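Local coordinates for type VI immunity protein Atu4351 (Agrobacterium fabrum, PDB 6ITW) that probably protects the bacterium from the toxin of its own type VI secretion system by acting as the cognate immunity protein, at residues 94-106 with 123-136. Sequence-based numbering, arbitrary orientation. Where two conformers were deposited one is given.
Sequences KILAWNEDYKTTE and IPAERSDINLGIAV
Asn131 holds its CG anti to the backbone N (chi1 -178°), which carries the amide from the helix to the strand at Thr104. Thr104 has OG1 beside its own backbone N (chi1 -67°), and both groups donate to Asn131 OD1. The hydroxyl bond, Thr104 OG1 to Asn131 OD1, is short at 2.7 Å. The backbone bond, Thr104 N to Asn131 OD1, is 3.3 Å. The two donors reach the oxygen from opposite faces of the amide plane, a grip that should limit its rotation.

Helix 128-136 runs along one side of the beta hairpin 94-106, nearly antiparallel to strand 94-99 and at 31° to the direction of strand 103-106. The hairpin belongs to the GAD-like family region and supplies two central strands of the large mixed sheet. At its turn, Asn99 OD1 makes an Asx turn through Asp101 N, extended to an Asx motif by Tyr102 N.

Lys103 bends at chi2 and sends its chain past Ile123, with CG 3.9 Å from Ile123 CD1. Its NZ donates to Ser128 OG at 3.1 Å. Ser128 OG in turn donates to Ala125 O. The outer ring of Trp98 meets the helix at Ser128 and Leu132, with CZ3 3.8 Å from Leu132 CB. Lys103 CA lies above one indole face, offset toward the rim. Farther along the helix, Ala135 CB touches Thr104 CG2 (3.7 Å) and, more loosely, Leu96 CD1 (4.1 Å).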
loop_
_atom_site.group_PDB
_atom_site.type_symbol
_atom_site.label_atom_id
_atom_site.label_comp_id
_atom_site.label_asym_id
_atom_site.label_seq_id
_atom_site.Cartn_x
_atom_site.Cartn_y
_atom_site.Cartn_z
ATOM N N LYS A 94 0.826 -0.628 -4.709
ATOM C CA LYS A 94 1.693 -0.190 -3.618
ATOM C C LYS A 94 0.839 -0.049 -2.359
ATOM O O LYS A 94 0.010 0.865 -2.260
ATOM C CB LYS A 94 2.381 1.126 -3.987
ATOM C CG LYS A 94 3.380 1.677 -2.974
ATOM C CD LYS A 94 4.165 2.830 -3.596
ATOM C CE LYS A 94 5.385 3.249 -2.777
ATOM N NZ LYS A 94 6.025 4.515 -3.306
ATOM N N ILE A 95 1.064 -0.937 -1.391
ATOM C CA ILE A 95 0.204 -1.080 -0.218
ATOM C C ILE A 95 0.581 -0.078 0.870
ATOM O O ILE A 95 1.749 0.022 1.273
ATOM C CB ILE A 95 0.297 -2.510 0.325
ATOM C CG1 ILE A 95 -0.219 -3.495 -0.730
ATOM C CG2 ILE A 95 -0.435 -2.621 1.662
ATOM C CD1 ILE A 95 0.057 -4.952 -0.386
ATOM N N LEU A 96 -0.415 0.656 1.363
ATOM C CA LEU A 96 -0.304 1.386 2.622
ATOM C C LEU A 96 -0.691 0.435 3.750
ATOM O O LEU A 96 -1.835 -0.053 3.793
ATOM C CB LEU A 96 -1.204 2.616 2.634
ATOM C CG LEU A 96 -1.333 3.366 3.966
ATOM C CD1 LEU A 96 0.039 3.683 4.534
ATOM C CD2 LEU A 96 -2.134 4.656 3.807
ATOM N N ALA A 97 0.257 0.164 4.652
ATOM C CA ALA A 97 0.062 -0.803 5.724
ATOM C C ALA A 97 0.359 -0.157 7.067
ATOM O O ALA A 97 1.108 0.818 7.168
ATOM C CB ALA A 97 0.950 -2.041 5.550
ATOM N N TRP A 98 -0.232 -0.708 8.115
ATOM C CA TRP A 98 0.039 -0.232 9.463
ATOM C C TRP A 98 0.794 -1.314 10.221
ATOM O O TRP A 98 0.286 -2.434 10.397
ATOM C CB TRP A 98 -1.251 0.129 10.193
ATOM C CG TRP A 98 -1.000 0.573 11.585
ATOM C CD1 TRP A 98 -1.144 -0.174 12.728
ATOM C CD2 TRP A 98 -0.541 1.863 12.000
ATOM N NE1 TRP A 98 -0.814 0.583 13.825
ATOM C CE2 TRP A 98 -0.447 1.840 13.410
ATOM C CE3 TRP A 98 -0.215 3.044 11.318
ATOM C CZ2 TRP A 98 -0.032 2.953 14.152
ATOM C CZ3 TRP A 98 0.197 4.151 12.054
ATOM C CH2 TRP A 98 0.286 4.093 13.460
ATOM N N ASN A 99 2.000 -0.987 10.667
ATOM C CA ASN A 99 2.780 -1.883 11.513
ATOM C C ASN A 99 2.576 -1.463 12.964
ATOM O O ASN A 99 2.756 -0.283 13.304
ATOM C CB ASN A 99 4.268 -1.852 11.156
ATOM C CG ASN A 99 5.104 -2.700 12.105
ATOM O OD1 ASN A 99 5.545 -2.224 13.154
ATOM N ND2 ASN A 99 5.298 -3.970 11.755
ATOM N N GLU A 100 2.217 -2.431 13.816
ATOM C CA GLU A 100 1.861 -2.118 15.201
ATOM C C GLU A 100 3.034 -1.558 15.995
ATOM O O GLU A 100 2.821 -0.820 16.963
ATOM C CB GLU A 100 1.319 -3.354 15.905
ATOM C CG GLU A 100 -0.046 -3.776 15.451
ATOM C CD GLU A 100 -0.421 -5.120 16.027
ATOM O OE1 GLU A 100 -0.188 -5.322 17.239
ATOM O OE2 GLU A 100 -0.934 -5.981 15.275
ATOM N N ASP A 101 4.272 -1.876 15.602
ATOM C CA ASP A 101 5.449 -1.406 16.325
ATOM C C ASP A 101 6.075 -0.166 15.714
ATOM O O ASP A 101 6.600 0.673 16.452
ATOM C CB ASP A 101 6.506 -2.525 16.402
ATOM C CG ASP A 101 5.944 -3.816 16.987
ATOM O OD1 ASP A 101 5.457 -3.788 18.146
ATOM O OD2 ASP A 101 5.959 -4.854 16.288
ATOM N N TYR A 102 6.033 -0.013 14.388
ATOM C CA TYR A 102 6.767 1.063 13.731
ATOM C C TYR A 102 5.886 1.939 12.845
ATOM O O TYR A 102 6.413 2.799 12.121
ATOM C CB TYR A 102 7.942 0.471 12.943
ATOM C CG TYR A 102 8.928 -0.283 13.829
ATOM C CD1 TYR A 102 9.897 0.391 14.580
ATOM C CD2 TYR A 102 8.873 -1.673 13.929
ATOM C CE1 TYR A 102 10.803 -0.317 15.407
ATOM C CE2 TYR A 102 9.757 -2.389 14.749
ATOM C CZ TYR A 102 10.720 -1.709 15.481
ATOM O OH TYR A 102 11.588 -2.440 16.275
ATOM N N LYS A 103 4.557 1.781 12.925
ATOM C CA LYS A 103 3.557 2.609 12.242
ATOM C C LYS A 103 3.548 2.432 10.722
ATOM O O LYS A 103 3.701 1.321 10.205
ATOM C CB LYS A 103 3.734 4.109 12.545
ATOM C CG LYS A 103 4.353 4.517 13.878
ATOM C CD LYS A 103 3.556 4.113 15.088
ATOM C CE LYS A 103 4.015 4.915 16.316
ATOM N NZ LYS A 103 3.763 4.169 17.580
ATOM N N THR A 104 3.389 3.547 10.008
ATOM C CA THR A 104 3.083 3.533 8.583
ATOM C C THR A 104 4.177 2.827 7.790
ATOM O O THR A 104 5.367 3.137 7.920
ATOM C CB THR A 104 2.907 4.969 8.079
ATOM O OG1 THR A 104 1.732 5.545 8.663
ATOM C CG2 THR A 104 2.756 4.998 6.582
ATOM N N THR A 105 3.758 1.886 6.956
ATOM C CA THR A 105 4.645 1.058 6.152
ATOM C C THR A 105 4.143 1.078 4.714
ATOM O O THR A 105 2.929 1.145 4.486
ATOM C CB THR A 105 4.669 -0.393 6.702
ATOM O OG1 THR A 105 5.035 -0.383 8.096
ATOM C CG2 THR A 105 5.641 -1.278 5.920
ATOM N N GLU A 106 5.057 1.043 3.744
ATOM C CA GLU A 106 4.695 0.965 2.331
ATOM C C GLU A 106 5.327 -0.285 1.728
ATOM O O GLU A 106 6.527 -0.522 1.896
ATOM C CB GLU A 106 5.128 2.225 1.556
ATOM C CG GLU A 106 4.508 3.566 2.050
ATOM C CD GLU A 106 4.940 4.797 1.215
ATOM O OE1 GLU A 106 5.434 4.615 0.081
ATOM O OE2 GLU A 106 4.788 5.949 1.691
ATOM N N ILE A 123 9.419 7.201 16.538
ATOM C CA ILE A 123 8.150 7.917 16.577
ATOM C C ILE A 123 7.506 7.644 17.931
ATOM O O ILE A 123 7.262 6.483 18.274
ATOM C CB ILE A 123 7.200 7.504 15.439
ATOM C CG1 ILE A 123 7.842 7.725 14.073
ATOM C CG2 ILE A 123 5.898 8.294 15.507
ATOM C CD1 ILE A 123 6.968 7.271 12.933
ATOM N N PRO A 124 7.212 8.670 18.731
ATOM C CA PRO A 124 6.525 8.435 20.010
ATOM C C PRO A 124 5.153 7.802 19.791
ATOM O O PRO A 124 4.422 8.162 18.862
ATOM C CB PRO A 124 6.422 9.836 20.624
ATOM C CG PRO A 124 6.628 10.794 19.457
ATOM C CD PRO A 124 7.544 10.090 18.512
ATOM N N ALA A 125 4.813 6.840 20.664
ATOM C CA ALA A 125 3.607 6.028 20.493
ATOM C C ALA A 125 2.317 6.841 20.569
ATOM O O ALA A 125 1.276 6.367 20.095
ATOM C CB ALA A 125 3.570 4.907 21.536
ATOM N N GLU A 126 2.349 8.043 21.151
ATOM C CA GLU A 126 1.154 8.878 21.192
ATOM C C GLU A 126 0.955 9.691 19.920
ATOM O O GLU A 126 0.096 10.578 19.896
ATOM C CB GLU A 126 1.184 9.805 22.409
ATOM C CG GLU A 126 0.426 9.241 23.620
ATOM C CD GLU A 126 -1.094 9.416 23.529
ATOM O OE1 GLU A 126 -1.565 10.576 23.492
ATOM O OE2 GLU A 126 -1.816 8.391 23.497
ATOM N N ARG A 127 1.731 9.426 18.874
ATOM C CA ARG A 127 1.534 10.046 17.570
ATOM C C ARG A 127 0.900 9.087 16.562
ATOM O O ARG A 127 0.738 9.454 15.397
ATOM C CB ARG A 127 2.875 10.579 17.029
ATOM C CG ARG A 127 2.810 11.966 16.343
ATOM C CD ARG A 127 4.089 12.289 15.542
ATOM N NE ARG A 127 3.854 12.469 14.098
ATOM C CZ ARG A 127 4.006 11.520 13.169
ATOM N NH1 ARG A 127 4.393 10.311 13.501
ATOM N NH2 ARG A 127 3.781 11.787 11.898
ATOM N N SER A 128 0.529 7.871 16.991
ATOM C CA SER A 128 -0.009 6.844 16.099
ATOM C C SER A 128 -1.193 7.348 15.279
ATOM O O SER A 128 -1.158 7.311 14.043
ATOM C CB SER A 128 -0.416 5.608 16.907
ATOM O OG SER A 128 0.728 4.975 17.440
ATOM N N ASP A 129 -2.260 7.803 15.953
ATOM C CA ASP A 129 -3.432 8.328 15.253
ATOM C C ASP A 129 -3.050 9.393 14.227
ATOM O O ASP A 129 -3.497 9.356 13.072
ATOM C CB ASP A 129 -4.427 8.899 16.260
ATOM C CG ASP A 129 -5.086 7.834 17.073
ATOM O OD1 ASP A 129 -4.503 7.428 18.095
ATOM O OD2 ASP A 129 -6.171 7.364 16.670
ATOM N N ILE A 130 -2.209 10.341 14.634
ATOM C CA ILE A 130 -1.756 11.404 13.740
ATOM C C ILE A 130 -0.912 10.836 12.600
ATOM O O ILE A 130 -1.018 11.280 11.453
ATOM C CB ILE A 130 -0.979 12.447 14.565
ATOM C CG1 ILE A 130 -1.931 13.183 15.511
ATOM C CG2 ILE A 130 -0.205 13.409 13.676
ATOM C CD1 ILE A 130 -1.211 13.913 16.651
ATOM N N ASN A 131 -0.056 9.856 12.906
ATOM C CA ASN A 131 0.822 9.250 11.906
ATOM C C ASN A 131 0.013 8.599 10.791
ATOM O O ASN A 131 0.275 8.820 9.604
ATOM C CB ASN A 131 1.739 8.211 12.577
ATOM C CG ASN A 131 2.733 7.568 11.596
ATOM O OD1 ASN A 131 2.470 6.506 11.024
ATOM N ND2 ASN A 131 3.879 8.207 11.414
ATOM N N LEU A 132 -0.971 7.776 11.157
ATOM C CA LEU A 132 -1.827 7.180 10.143
ATOM C C LEU A 132 -2.632 8.249 9.422
ATOM O O LEU A 132 -2.866 8.144 8.214
ATOM C CB LEU A 132 -2.749 6.139 10.770
ATOM C CG LEU A 132 -3.549 5.278 9.791
ATOM C CD1 LEU A 132 -2.746 4.933 8.511
ATOM C CD2 LEU A 132 -4.002 4.015 10.499
ATOM N N GLY A 133 -3.057 9.290 10.148
ATOM C CA GLY A 133 -3.806 10.364 9.517
ATOM C C GLY A 133 -2.984 11.112 8.488
ATOM O O GLY A 133 -3.488 11.502 7.430
ATOM N N ILE A 134 -1.702 11.314 8.774
ATOM C CA ILE A 134 -0.844 11.956 7.792
ATOM C C ILE A 134 -0.699 11.070 6.561
ATOM O O ILE A 134 -0.796 11.546 5.422
ATOM C CB ILE A 134 0.515 12.310 8.424
ATOM C CG1 ILE A 134 0.328 13.475 9.408
ATOM C CG2 ILE A 134 1.551 12.646 7.336
ATOM C CD1 ILE A 134 1.503 13.716 10.311
ATOM N N ALA A 135 -0.491 9.764 6.765
ATOM C CA ALA A 135 -0.326 8.868 5.626
ATOM C C ALA A 135 -1.555 8.905 4.727
ATOM O O ALA A 135 -1.426 8.917 3.500
ATOM C CB ALA A 135 -0.036 7.435 6.095
ATOM N N VAL A 136 -2.759 8.952 5.318
ATOM C CA VAL A 136 -3.978 8.906 4.506
ATOM C C VAL A 136 -4.155 10.208 3.720
ATOM O O VAL A 136 -4.589 10.192 2.561
ATOM C CB VAL A 136 -5.198 8.588 5.389
ATOM C CG1 VAL A 136 -6.496 8.702 4.599
ATOM C CG2 VAL A 136 -5.064 7.182 5.967
#